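Local coordinates for protein CT_858 (Chlamydia trachomatis, PDB 3DOR), which is a secreted chlamydial protease, known as CPAF, that probably cleaves peptide bonds as a serine-type endopeptidase and is seen as a dimer in its mature form, at residues W317-F320 with A321-Q325; V346-L349 with Y350-S354; V407-Q410 with V411-L415; D470-P473 with V474-D478; K556-V559 with C560-I563. All coordinates share one frame; numbering follows the deposited sequence.

Interaction 1: residues W317-F320 with A321-Q325; sequences WEEF and AKIIQ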
loop_
_atom_site.group_PDB
_atom_site.type_symbol
_atom_site.label_atom_id
_atom_site.label_comp_id
_atom_site.label_asym_id
_atom_site.label_seq_id
_atom_site.Cartn_x
_atom_site.Cartn_y
_atom_site.Cartn_z
ATOM N N TRP B 317 2.671 23.095 8.499
ATOM C CA TRP B 317 1.875 24.232 8.067
ATOM C C TRP B 317 1.624 25.224 9.212
ATOM O O TRP B 317 1.350 26.400 8.971
ATOM C CB TRP B 317 0.561 23.768 7.440
ATOM C CG TRP B 317 -0.236 22.829 8.275
ATOM C CD1 TRP B 317 -1.105 23.153 9.276
ATOM C CD2 TRP B 317 -0.287 21.405 8.138
ATOM N NE1 TRP B 317 -1.706 22.017 9.763
ATOM C CE2 TRP B 317 -1.223 20.929 9.086
ATOM C CE3 TRP B 317 0.367 20.484 7.302
ATOM C CZ2 TRP B 317 -1.525 19.564 9.226
ATOM C CZ3 TRP B 317 0.071 19.124 7.441
ATOM C CH2 TRP B 317 -0.871 18.680 8.399
ATOM N N GLU B 318 1.736 24.766 10.455
ATOM C CA GLU B 318 1.562 25.678 11.587
ATOM C C GLU B 318 2.779 26.596 11.702
ATOM O O GLU B 318 2.648 27.787 12.003
ATOM C CB GLU B 318 1.352 24.896 12.890
ATOM C CG GLU B 318 -0.120 24.584 13.128
ATOM C CD GLU B 318 -0.356 23.596 14.246
ATOM O OE1 GLU B 318 0.327 23.686 15.288
ATOM O OE2 GLU B 318 -1.243 22.731 14.085
ATOM N N GLU B 319 3.963 26.052 11.451
ATOM C CA GLU B 319 5.158 26.875 11.504
ATOM C C GLU B 319 5.130 27.859 10.331
ATOM O O GLU B 319 5.492 29.028 10.481
ATOM C CB GLU B 319 6.430 26.029 11.413
ATOM C CG GLU B 319 7.687 26.907 11.437
ATOM C CD GLU B 319 8.958 26.139 11.161
ATOM O OE1 GLU B 319 9.158 25.087 11.804
ATOM O OE2 GLU B 319 9.765 26.591 10.311
ATOM N N PHE B 320 4.699 27.373 9.167
ATOM C CA PHE B 320 4.615 28.201 7.964
ATOM C C PHE B 320 3.707 29.390 8.280
ATOM O O PHE B 320 4.028 30.540 7.960
ATOM C CB PHE B 320 4.030 27.381 6.805
ATOM C CG PHE B 320 4.048 28.090 5.470
ATOM C CD1 PHE B 320 5.118 27.930 4.599
ATOM C CD2 PHE B 320 2.988 28.894 5.077
ATOM C CE1 PHE B 320 5.130 28.558 3.348
ATOM C CE2 PHE B 320 2.993 29.527 3.825
ATOM C CZ PHE B 320 4.068 29.355 2.963
ATOM N N ALA B 321 2.576 29.101 8.917
ATOM C CA ALA B 321 1.626 30.142 9.290
ATOM C C ALA B 321 2.307 31.157 10.210
ATOM O O ALA B 321 2.116 32.357 10.057
ATOM C CB ALA B 321 0.402 29.526 9.988
ATOM N N LYS B 322 3.106 30.679 11.162
ATOM C CA LYS B 322 3.806 31.582 12.082
ATOM C C LYS B 322 4.746 32.532 11.324
ATOM O O LYS B 322 4.820 33.731 11.607
ATOM C CB LYS B 322 4.652 30.788 13.084
ATOM C CG LYS B 322 3.905 29.819 13.984
ATOM C CD LYS B 322 3.326 30.518 15.194
ATOM C CE LYS B 322 2.764 29.511 16.196
ATOM N NZ LYS B 322 3.829 28.615 16.714
ATOM N N ILE B 323 5.485 31.980 10.370
ATOM C CA ILE B 323 6.424 32.777 9.592
ATOM C C ILE B 323 5.708 33.842 8.767
ATOM O O ILE B 323 6.126 35.001 8.740
ATOM C CB ILE B 323 7.269 31.869 8.669
ATOM C CG1 ILE B 323 8.053 30.868 9.524
ATOM C CG2 ILE B 323 8.223 32.708 7.840
ATOM C CD1 ILE B 323 8.576 29.646 8.753
ATOM N N ILE B 324 4.625 33.463 8.100
ATOM C CA ILE B 324 3.890 34.427 7.300
ATOM C C ILE B 324 3.335 35.567 8.158
ATOM O O ILE B 324 3.354 36.728 7.742
ATOM C CB ILE B 324 2.744 33.761 6.521
ATOM C CG1 ILE B 324 3.306 32.662 5.614
ATOM C CG2 ILE B 324 2.033 34.804 5.668
ATOM C CD1 ILE B 324 4.391 33.151 4.651
ATOM N N GLN B 325 2.845 35.250 9.352
ATOM C CA GLN B 325 2.337 36.307 10.223
ATOM C C GLN B 325 3.472 37.284 10.527
ATOM O O GLN B 325 3.272 38.488 10.535
ATOM C CB GLN B 325 1.769 35.729 11.523
ATOM C CG GLN B 325 0.332 35.265 11.396
ATOM C CD GLN B 325 -0.203 34.643 12.681
ATOM O OE1 GLN B 325 0.372 33.680 13.208
ATOM N NE2 GLN B 325 -1.311 35.184 13.188
#

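Interaction 2: residues V346-L349 with Y350-S354; sequences VLYL and YALLS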
loop_
_atom_site.group_PDB
_atom_site.type_symbol
_atom_site.label_atom_id
_atom_site.label_comp_id
_atom_site.label_asym_id
_atom_site.label_seq_id
_atom_site.Cartn_x
_atom_site.Cartn_y
_atom_site.Cartn_z
ATOM N N VAL B 346 -0.945 17.694 -2.823
ATOM C CA VAL B 346 -1.778 18.756 -3.362
ATOM C C VAL B 346 -2.503 19.561 -2.265
ATOM O O VAL B 346 -2.586 20.794 -2.331
ATOM C CB VAL B 346 -2.843 18.177 -4.336
ATOM C CG1 VAL B 346 -3.651 19.308 -4.950
ATOM C CG2 VAL B 346 -2.169 17.369 -5.443
ATOM N N LEU B 347 -3.035 18.869 -1.265
ATOM C CA LEU B 347 -3.758 19.555 -0.198
ATOM C C LEU B 347 -2.825 20.464 0.603
ATOM O O LEU B 347 -3.218 21.559 1.014
ATOM C CB LEU B 347 -4.447 18.539 0.722
ATOM C CG LEU B 347 -5.611 17.734 0.106
ATOM C CD1 LEU B 347 -5.975 16.584 1.037
ATOM C CD2 LEU B 347 -6.821 18.640 -0.143
ATOM N N TYR B 348 -1.593 20.012 0.817
ATOM C CA TYR B 348 -0.606 20.800 1.550
ATOM C C TYR B 348 -0.213 22.020 0.712
ATOM O O TYR B 348 -0.065 23.128 1.227
ATOM C CB TYR B 348 0.621 19.951 1.849
ATOM C CG TYR B 348 1.763 20.717 2.488
ATOM C CD1 TYR B 348 1.645 21.238 3.782
ATOM C CD2 TYR B 348 2.973 20.885 1.814
ATOM C CE1 TYR B 348 2.713 21.901 4.392
ATOM C CE2 TYR B 348 4.049 21.544 2.410
ATOM C CZ TYR B 348 3.915 22.046 3.702
ATOM O OH TYR B 348 4.987 22.653 4.312
ATOM N N LEU B 349 -0.038 21.794 -0.588
ATOM C CA LEU B 349 0.289 22.857 -1.529
ATOM C C LEU B 349 -0.824 23.902 -1.428
ATOM O O LEU B 349 -0.557 25.103 -1.377
ATOM C CB LEU B 349 0.357 22.286 -2.957
ATOM C CG LEU B 349 0.429 23.174 -4.220
ATOM C CD1 LEU B 349 -0.907 23.761 -4.480
ATOM C CD2 LEU B 349 1.469 24.278 -4.081
ATOM N N TYR B 350 -2.071 23.434 -1.379
ATOM C CA TYR B 350 -3.226 24.329 -1.285
ATOM C C TYR B 350 -3.241 25.115 0.023
ATOM O O TYR B 350 -3.643 26.271 0.046
ATOM C CB TYR B 350 -4.540 23.537 -1.423
ATOM C CG TYR B 350 -4.854 23.068 -2.833
ATOM C CD1 TYR B 350 -3.962 23.292 -3.886
ATOM C CD2 TYR B 350 -6.046 22.400 -3.116
ATOM C CE1 TYR B 350 -4.247 22.862 -5.187
ATOM C CE2 TYR B 350 -6.342 21.968 -4.405
ATOM C CZ TYR B 350 -5.438 22.201 -5.435
ATOM O OH TYR B 350 -5.729 21.761 -6.703
ATOM N N ALA B 351 -2.812 24.488 1.112
ATOM C CA ALA B 351 -2.776 25.169 2.401
ATOM C C ALA B 351 -1.781 26.333 2.355
ATOM O O ALA B 351 -2.067 27.431 2.820
ATOM C CB ALA B 351 -2.379 24.190 3.496
ATOM N N LEU B 352 -0.606 26.090 1.796
ATOM C CA LEU B 352 0.403 27.136 1.702
ATOM C C LEU B 352 -0.077 28.293 0.834
ATOM O O LEU B 352 0.117 29.457 1.187
ATOM C CB LEU B 352 1.712 26.562 1.159
ATOM C CG LEU B 352 2.284 25.415 2.002
ATOM C CD1 LEU B 352 3.749 25.193 1.604
ATOM C CD2 LEU B 352 2.194 25.750 3.497
ATOM N N LEU B 353 -0.706 27.981 -0.297
ATOM C CA LEU B 353 -1.233 29.025 -1.170
ATOM C C LEU B 353 -2.298 29.854 -0.436
ATOM O O LEU B 353 -2.364 31.077 -0.596
ATOM C CB LEU B 353 -1.844 28.406 -2.435
ATOM C CG LEU B 353 -0.832 27.885 -3.472
ATOM C CD1 LEU B 353 -1.510 26.950 -4.443
ATOM C CD2 LEU B 353 -0.207 29.058 -4.220
ATOM N N SER B 354 -3.125 29.190 0.372
ATOM C CA SER B 354 -4.186 29.883 1.101
ATOM C C SER B 354 -3.644 30.955 2.051
ATOM O O SER B 354 -4.355 31.891 2.402
ATOM C CB SER B 354 -5.059 28.887 1.888
ATOM O OG SER B 354 -4.447 28.522 3.109
#

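Interaction 3: residues V407-Q410 with V411-L415; sequences VDLQ and VAEYL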
loop_
_atom_site.group_PDB
_atom_site.type_symbol
_atom_site.label_atom_id
_atom_site.label_comp_id
_atom_site.label_asym_id
_atom_site.label_seq_id
_atom_site.Cartn_x
_atom_site.Cartn_y
_atom_site.Cartn_z
ATOM N N VAL B 407 -10.903 23.672 6.617
ATOM C CA VAL B 407 -12.147 23.015 6.224
ATOM C C VAL B 407 -13.354 23.931 6.422
ATOM O O VAL B 407 -13.514 24.565 7.467
ATOM C CB VAL B 407 -12.360 21.682 6.986
ATOM C CG1 VAL B 407 -13.788 21.163 6.773
ATOM C CG2 VAL B 407 -11.354 20.643 6.479
ATOM N N ASP B 408 -14.195 23.960 5.393
ATOM C CA ASP B 408 -15.393 24.795 5.318
ATOM C C ASP B 408 -16.567 24.010 4.757
ATOM O O ASP B 408 -16.415 22.871 4.346
ATOM C CB ASP B 408 -15.126 25.949 4.345
ATOM C CG ASP B 408 -15.287 27.279 4.985
ATOM O OD1 ASP B 408 -15.084 28.300 4.294
ATOM O OD2 ASP B 408 -15.620 27.297 6.187
ATOM N N LEU B 409 -17.733 24.645 4.720
ATOM C CA LEU B 409 -18.904 24.020 4.125
ATOM C C LEU B 409 -18.564 24.070 2.627
ATOM O O LEU B 409 -18.899 23.169 1.859
ATOM C CB LEU B 409 -20.161 24.855 4.391
ATOM C CG LEU B 409 -21.481 24.146 4.736
ATOM C CD1 LEU B 409 -22.628 25.073 4.361
ATOM C CD2 LEU B 409 -21.616 22.816 4.001
ATOM N N GLN B 410 -17.885 25.144 2.235
ATOM C CA GLN B 410 -17.465 25.342 0.850
ATOM C C GLN B 410 -16.608 24.160 0.417
ATOM O O GLN B 410 -16.734 23.653 -0.697
ATOM C CB GLN B 410 -16.661 26.642 0.718
ATOM C CG GLN B 410 -16.060 26.877 -0.672
ATOM C CD GLN B 410 -17.089 26.759 -1.796
ATOM O OE1 GLN B 410 -17.553 25.661 -2.129
ATOM N NE2 GLN B 410 -17.454 27.895 -2.382
ATOM N N VAL B 411 -15.742 23.721 1.320
ATOM C CA VAL B 411 -14.871 22.594 1.054
ATOM C C VAL B 411 -15.711 21.328 0.913
ATOM O O VAL B 411 -15.506 20.546 -0.022
ATOM C CB VAL B 411 -13.822 22.439 2.184
ATOM C CG1 VAL B 411 -13.101 21.111 2.066
ATOM C CG2 VAL B 411 -12.818 23.594 2.103
ATOM N N ALA B 412 -16.662 21.137 1.824
ATOM C CA ALA B 412 -17.532 19.964 1.770
ATOM C C ALA B 412 -18.297 19.970 0.452
ATOM O O ALA B 412 -18.409 18.944 -0.208
ATOM C CB ALA B 412 -18.508 19.963 2.954
ATOM N N GLU B 413 -18.807 21.135 0.061
ATOM C CA GLU B 413 -19.544 21.252 -1.187
ATOM C C GLU B 413 -18.658 20.964 -2.395
ATOM O O GLU B 413 -19.125 20.400 -3.382
ATOM C CB GLU B 413 -20.168 22.644 -1.312
ATOM C CG GLU B 413 -21.304 22.887 -0.322
ATOM C CD GLU B 413 -22.378 21.809 -0.404
ATOM O OE1 GLU B 413 -22.808 21.491 -1.533
ATOM O OE2 GLU B 413 -22.795 21.276 0.650
ATOM N N TYR B 414 -17.386 21.351 -2.323
ATOM C CA TYR B 414 -16.461 21.086 -3.423
ATOM C C TYR B 414 -16.275 19.583 -3.559
ATOM O O TYR B 414 -16.309 19.044 -4.664
ATOM C CB TYR B 414 -15.090 21.725 -3.169
ATOM C CG TYR B 414 -14.969 23.181 -3.554
ATOM C CD1 TYR B 414 -14.061 24.008 -2.895
ATOM C CD2 TYR B 414 -15.721 23.729 -4.601
ATOM C CE1 TYR B 414 -13.894 25.336 -3.263
ATOM C CE2 TYR B 414 -15.561 25.063 -4.977
ATOM C CZ TYR B 414 -14.639 25.860 -4.300
ATOM O OH TYR B 414 -14.441 27.179 -4.653
ATOM N N LEU B 415 -16.066 18.913 -2.427
ATOM C CA LEU B 415 -15.857 17.471 -2.416
ATOM C C LEU B 415 -17.068 16.713 -2.972
ATOM O O LEU B 415 -16.912 15.725 -3.696
ATOM C CB LEU B 415 -15.519 17.001 -0.998
ATOM C CG LEU B 415 -14.162 17.489 -0.474
ATOM C CD1 LEU B 415 -14.041 17.213 1.017
ATOM C CD2 LEU B 415 -13.045 16.805 -1.238
#

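Interaction 4: residues D470-P473 with V474-D478; sequences DFFP and VVLKD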
loop_
_atom_site.group_PDB
_atom_site.type_symbol
_atom_site.label_atom_id
_atom_site.label_comp_id
_atom_site.label_asym_id
_atom_site.label_seq_id
_atom_site.Cartn_x
_atom_site.Cartn_y
_atom_site.Cartn_z
ATOM N N ASP B 470 5.370 22.610 -9.857
ATOM C CA ASP B 470 4.999 23.116 -11.178
ATOM C C ASP B 470 3.766 23.983 -10.859
ATOM O O ASP B 470 3.664 25.133 -11.281
ATOM C CB ASP B 470 4.504 22.000 -12.131
ATOM C CG ASP B 470 5.622 21.319 -12.906
ATOM O OD1 ASP B 470 6.413 22.025 -13.569
ATOM O OD2 ASP B 470 5.692 20.070 -12.865
ATOM N N PHE B 471 2.837 23.400 -10.099
ATOM C CA PHE B 471 1.565 24.052 -9.743
ATOM C C PHE B 471 1.633 25.345 -8.923
ATOM O O PHE B 471 0.863 26.287 -9.177
ATOM C CB PHE B 471 0.653 23.059 -9.001
ATOM C CG PHE B 471 0.402 21.767 -9.748
ATOM C CD1 PHE B 471 0.004 20.617 -9.053
ATOM C CD2 PHE B 471 0.568 21.690 -11.131
ATOM C CE1 PHE B 471 -0.224 19.399 -9.734
ATOM C CE2 PHE B 471 0.346 20.491 -11.819
ATOM C CZ PHE B 471 -0.050 19.342 -11.119
ATOM N N PHE B 472 2.524 25.383 -7.933
ATOM C CA PHE B 472 2.662 26.561 -7.075
ATOM C C PHE B 472 2.829 27.834 -7.908
ATOM O O PHE B 472 2.022 28.755 -7.800
ATOM C CB PHE B 472 3.852 26.391 -6.100
ATOM C CG PHE B 472 4.012 27.529 -5.109
ATOM C CD1 PHE B 472 3.173 27.633 -4.004
ATOM C CD2 PHE B 472 5.032 28.477 -5.269
ATOM C CE1 PHE B 472 3.345 28.664 -3.055
ATOM C CE2 PHE B 472 5.216 29.510 -4.339
ATOM C CZ PHE B 472 4.368 29.602 -3.222
ATOM N N PRO B 473 3.861 27.902 -8.768
ATOM C CA PRO B 473 4.009 29.128 -9.561
ATOM C C PRO B 473 2.914 29.354 -10.605
ATOM O O PRO B 473 2.552 30.496 -10.887
ATOM C CB PRO B 473 5.393 28.970 -10.190
ATOM C CG PRO B 473 5.516 27.493 -10.357
ATOM C CD PRO B 473 4.974 26.972 -9.034
ATOM N N VAL B 474 2.370 28.279 -11.166
ATOM C CA VAL B 474 1.334 28.445 -12.180
ATOM C C VAL B 474 0.079 29.102 -11.600
ATOM O O VAL B 474 -0.534 29.961 -12.242
ATOM C CB VAL B 474 0.982 27.084 -12.891
ATOM C CG1 VAL B 474 -0.105 26.315 -12.139
ATOM C CG2 VAL B 474 0.555 27.364 -14.320
ATOM N N VAL B 475 -0.288 28.725 -10.378
ATOM C CA VAL B 475 -1.461 29.305 -9.725
ATOM C C VAL B 475 -1.219 30.785 -9.442
ATOM O O VAL B 475 -2.078 31.631 -9.700
ATOM C CB VAL B 475 -1.781 28.592 -8.381
ATOM C CG1 VAL B 475 -2.901 29.333 -7.653
ATOM C CG2 VAL B 475 -2.209 27.141 -8.643
ATOM N N LEU B 476 -0.044 31.095 -8.908
ATOM C CA LEU B 476 0.313 32.476 -8.595
ATOM C C LEU B 476 0.491 33.329 -9.858
ATOM O O LEU B 476 0.198 34.535 -9.856
ATOM C CB LEU B 476 1.593 32.502 -7.748
ATOM C CG LEU B 476 1.443 31.835 -6.366
ATOM C CD1 LEU B 476 2.766 31.833 -5.577
ATOM C CD2 LEU B 476 0.366 32.577 -5.600
ATOM N N LYS B 477 0.980 32.711 -10.930
ATOM C CA LYS B 477 1.183 33.435 -12.182
ATOM C C LYS B 477 -0.143 33.693 -12.888
ATOM O O LYS B 477 -0.452 34.834 -13.225
ATOM C CB LYS B 477 2.105 32.651 -13.118
ATOM C CG LYS B 477 2.561 33.430 -14.357
ATOM C CD LYS B 477 3.681 32.671 -15.075
ATOM C CE LYS B 477 4.435 33.554 -16.072
ATOM N NZ LYS B 477 3.590 34.018 -17.215
ATOM N N ASP B 478 -0.931 32.638 -13.092
ATOM C CA ASP B 478 -2.210 32.767 -13.789
ATOM C C ASP B 478 -3.270 33.599 -13.057
ATOM O O ASP B 478 -4.256 34.013 -13.659
ATOM C CB ASP B 478 -2.758 31.372 -14.152
ATOM C CG ASP B 478 -1.894 30.659 -15.194
ATOM O OD1 ASP B 478 -0.905 31.262 -15.662
ATOM O OD2 ASP B 478 -2.191 29.501 -15.556
#

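Interaction 5: residues K556-V559 with C560-I563; sequences KKLV and CQLI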
loop_
_atom_site.group_PDB
_atom_site.type_symbol
_atom_site.label_atom_id
_atom_site.label_comp_id
_atom_site.label_asym_id
_atom_site.label_seq_id
_atom_site.Cartn_x
_atom_site.Cartn_y
_atom_site.Cartn_z
ATOM N N LYS B 556 16.909 41.223 -6.636
ATOM C CA LYS B 556 16.700 42.383 -5.776
ATOM C C LYS B 556 16.189 43.595 -6.551
ATOM O O LYS B 556 15.342 44.328 -6.051
ATOM C CB LYS B 556 17.995 42.720 -5.014
ATOM C CG LYS B 556 18.240 41.741 -3.860
ATOM C CD LYS B 556 19.421 42.102 -2.973
ATOM C CE LYS B 556 20.721 41.638 -3.572
ATOM N NZ LYS B 556 21.810 41.607 -2.560
ATOM N N LYS B 557 16.690 43.802 -7.766
ATOM C CA LYS B 557 16.227 44.919 -8.580
ATOM C C LYS B 557 14.762 44.695 -8.905
ATOM O O LYS B 557 13.959 45.624 -8.858
ATOM C CB LYS B 557 17.029 45.039 -9.885
ATOM C CG LYS B 557 18.420 45.647 -9.714
ATOM C CD LYS B 557 19.125 45.817 -11.062
ATOM C CE LYS B 557 20.499 46.478 -10.902
ATOM N NZ LYS B 557 21.392 45.712 -9.973
ATOM N N LEU B 558 14.420 43.457 -9.244
ATOM C CA LEU B 558 13.045 43.103 -9.567
ATOM C C LEU B 558 12.121 43.292 -8.353
ATOM O O LEU B 558 11.019 43.812 -8.498
ATOM C CB LEU B 558 12.978 41.654 -10.072
ATOM C CG LEU B 558 13.673 41.439 -11.430
ATOM C CD1 LEU B 558 13.712 39.953 -11.774
ATOM C CD2 LEU B 558 12.951 42.231 -12.516
ATOM N N VAL B 559 12.567 42.875 -7.166
ATOM C CA VAL B 559 11.758 43.036 -5.960
ATOM C C VAL B 559 11.539 44.526 -5.666
ATOM O O VAL B 559 10.433 44.928 -5.299
ATOM C CB VAL B 559 12.418 42.349 -4.727
ATOM C CG1 VAL B 559 11.669 42.712 -3.431
ATOM C CG2 VAL B 559 12.403 40.846 -4.921
ATOM N N CYS B 560 12.583 45.342 -5.826
ATOM C CA CYS B 560 12.429 46.775 -5.587
ATOM C C CYS B 560 11.361 47.347 -6.531
ATOM O O CYS B 560 10.559 48.194 -6.131
ATOM C CB CYS B 560 13.764 47.505 -5.782
ATOM S SG CYS B 560 14.944 47.217 -4.439
ATOM N N GLN B 561 11.341 46.879 -7.779
ATOM C CA GLN B 561 10.332 47.352 -8.725
ATOM C C GLN B 561 8.950 46.934 -8.244
ATOM O O GLN B 561 8.000 47.699 -8.360
ATOM C CB GLN B 561 10.565 46.783 -10.127
ATOM C CG GLN B 561 11.748 47.380 -10.858
ATOM C CD GLN B 561 11.925 46.775 -12.241
ATOM O OE1 GLN B 561 11.089 46.967 -13.125
ATOM N NE2 GLN B 561 13.008 46.032 -12.429
ATOM N N LEU B 562 8.829 45.716 -7.717
ATOM C CA LEU B 562 7.534 45.264 -7.215
ATOM C C LEU B 562 7.079 46.181 -6.081
ATOM O O LEU B 562 5.910 46.574 -6.018
ATOM C CB LEU B 562 7.607 43.830 -6.688
ATOM C CG LEU B 562 7.678 42.667 -7.678
ATOM C CD1 LEU B 562 7.809 41.356 -6.907
ATOM C CD2 LEU B 562 6.424 42.645 -8.556
ATOM N N ILE B 563 8.001 46.512 -5.175
ATOM C CA ILE B 563 7.656 47.384 -4.062
ATOM C C ILE B 563 7.263 48.754 -4.601
ATOM O O ILE B 563 6.271 49.326 -4.163
ATOM C CB ILE B 563 8.828 47.520 -3.060
ATOM C CG1 ILE B 563 9.108 46.157 -2.414
ATOM C CG2 ILE B 563 8.482 48.539 -1.973
ATOM C CD1 ILE B 563 10.231 46.156 -1.411
#

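Interaction 1: residues W317-F320 with A321-Q325
F320 and I324 form the tight side of this helical turn. CE2 of the F320 ring lies 3.6 Å from CG1 of I324, and CD1 of I324 is a little farther from CE2 and CZ of that ring. The ring gets there because CG of F320 stands anti to the backbone N (chi1 -173°), so it leans toward the next turn. Both residues are buried. M355 and L352 pack on F320, and Y453 packs on I324. One step round the helix, E319 and I323 make a second i to i+4 pair. CD1 of I323 reaches to 3.6 Å from OE2 of E319, a van der Waals touch on a carboxylate whose polar needs are met outside the pair. OE1 accepts a hydrogen bond from L275 N and OE2 one from F276 N. These bonds hold the group. The turn belongs to helix 316-330, the crossover helix of a beta-alpha-beta unit between strands 290-297 and 333-337 in the S41 peptidase region. Its backbone ladder is regular. I324 N gives a nearly straight hydrogen bond to F320 O (3.0 Å, 167° at the hydrogen). The opposite charges of E318 and K322 mark the loose, solvent side. OE1 of E318 and NZ of K322 stay 6.2 Å apart, too far for a salt bridge. Here K322 meets the turn before through its CG, 3.1 Å from E318 O.

Interaction 2: residues V346-L349 with Y350-S354
V346 O accepts a hydrogen bond from Y350 N at 2.9 Å, the shortest backbone bond between 346-349 and 350-354. The same oxygen lies over one face of the Y350 ring, 3.2 Å from its CD1. V346 also covers Y350 with a methyl group. CG1 sits 3.7 Å from the centroid of the Y350 ring, a CH-pi contact offset toward the rim near CZ. CG1 is placed there by its first torsion, which sets it anti to the backbone N (chi1 -177°). The two side chains run side by side. A second CH-pi contact lies farther round the helix. CG of L352 is 4.2 Å from the centroid of the Y348 ring, 14° off the normal, and its two methyls spread across that face. W303 and W317 also meet Y348. On another side L349 and L353 are neighbours, though L349 CD1 is doubtfully placed. S354 OG turns back to bond A351 O at 2.6 Å, so the hydroxyl is satisfied by the backbone. F472 and L476 of helix 468-478 pack against L349 and L353. These i to i+4 pairs line the largely buried helix 346-354, which packs between helices 316-330 and 468-478 of the S41 peptidase fold.

Interaction 3: residues V407-Q410 with V411-L415
L409 O and E413 N make the shortest hydrogen bond of this first helical turn, at 2.7 Å and 163° at the hydrogen. Q410 O accepts from Y414 N at 2.9 Å, and D408 O accepts from A412 N at 3.1 Å. D408 holds the N-cap position, but its side chain makes no capping bond. L409 N is instead bonded by OD1 of N391, from helix 391-398. The E413 chain bends at chi2, and its OE2 forms a salt bridge with K416 NZ. CD2 of L409 lies 3.9 Å from that same OE2, the two side chains running alongside each other. The turn opens helix 409-428, within the S41 peptidase region, just after the short strand 405-406. It carries a stacked amide. The side-chain amide of Q410 lies flat on the Y414 ring, the planes only 9° apart. OE1 stands over the centre of the ring, 3.4 Å above its plane, and CD lies 3.6 Å from CZ. A bend at chi2 (52°) folds the Q410 chain over the face. The phenol OH of Y414 bonds NE2 of H446, which fixes the far end of the ring, and H446 also touches Q410. Packing is looser beyond: CG2 of V411 reaches back to 4.0 Å from CB of D408. M402 and F442 pack on the buried V411, and S394 on the buried V407 and A412.

Interaction 4: residues D470-P473 with V474-D478
L476 runs back along the helix to meet F472. Its CB lies 3.8 Å from F472 O, and its CG comes closer to the same oxygen, at 3.4 Å. CD1 then reaches the phenyl ring, where CE2 and CZ of F472 are each 3.6 Å away. This is a CH-pi contact, with the methyl 23° off the ring normal and displaced toward the rim. The F472 ring is turned to receive it, its CG anti to the backbone N (chi1 -176°). V459 lies against both L476 and F472. The pair thus fills a layer between helix 346-354 and strand 457-461. Helix 468-478 is the crossover helix of a beta-alpha-beta unit that links strands 457-461 and 483-486 in the S41 peptidase region. It is kinked at P473, whose ring N has no hydrogen to give to the turn before. The backbone bonds vary around this point. L476 N to F472 O is weak, and so is V474 N to D470 O. V475 N to F471 O is sound at 3.0 Å, and K477 N to P473 O is short at 2.7 Å. V474 is packed hard against the chain. Its CG1 sits between the backbone N and the carbonyl carbon (chi1 88°) and lies 3.1 Å from F471 O. The buried carboxylate of D470 is gripped by three bonds. OD1 takes T489 OG1 and G491 N, and OD2 takes A492 N. Toward the other end, K477 NZ forms a salt bridge with E531 and D478 one with R519.

Interaction 5: residues K556-V559 with C560-I563
K556 O accepts the backbone hydrogen bond of C560 N at 2.9 Å, one rung of the regular alpha-helical ladder of helix 549-564. This helix packs by one side on strands 278-284, 290-297 and 333-337 of the mixed sheet. The other rungs are equally complete. K557 O takes Q561 N at 3.1 Å, L558 O takes L562 N, and V559 O takes I563 N. SG of C560 lies 3.3 Å from K556 O, with the sulfur anti to the carbonyl carbon (chi1 -73°). The polar side chains find partners outside the turn. K556 NZ donates to I265 O, with a long, weak ion pair to D553. Q561 NE2 donates to I570 O, which ties the helix to the chain that follows it. OE1 of Q561 is hydrogen-bonded too. The sheet side is mostly apolar. V559 meets I335 and V293, and I563 meets H291 and V293, while A333 touches both. Between themselves V559 and I563 touch lightly, CG1 to CD1 at 4.2 Å. On another side, the extended Q561 chain crosses L558, and its amide NE2 stops 3.8 Å from the methyl CD2 of L558.

All five contacts are local turns within single helices, so none closes a long loop. They follow in series along the chain, and none nests or crosses. Interaction 1 comes first, in the helix between strands 290-297 and 333-337. Interaction 2 follows strand 333-337 and touches interaction 1 (F320 on L352, W317 on Y348). Interaction 3 stands apart in helix 409-428, with nearest atoms about 7 Å from interaction 2. Interaction 4 touches interaction 2 from helix 468-478, between strands 457-461 and 483-486. Interaction 2 therefore bridges interactions 1 and 4. Interaction 5, near the C terminus, touches none of the others but packs on strands 278-284, 290-297 and 333-337, two of which flank the helix of interaction 1.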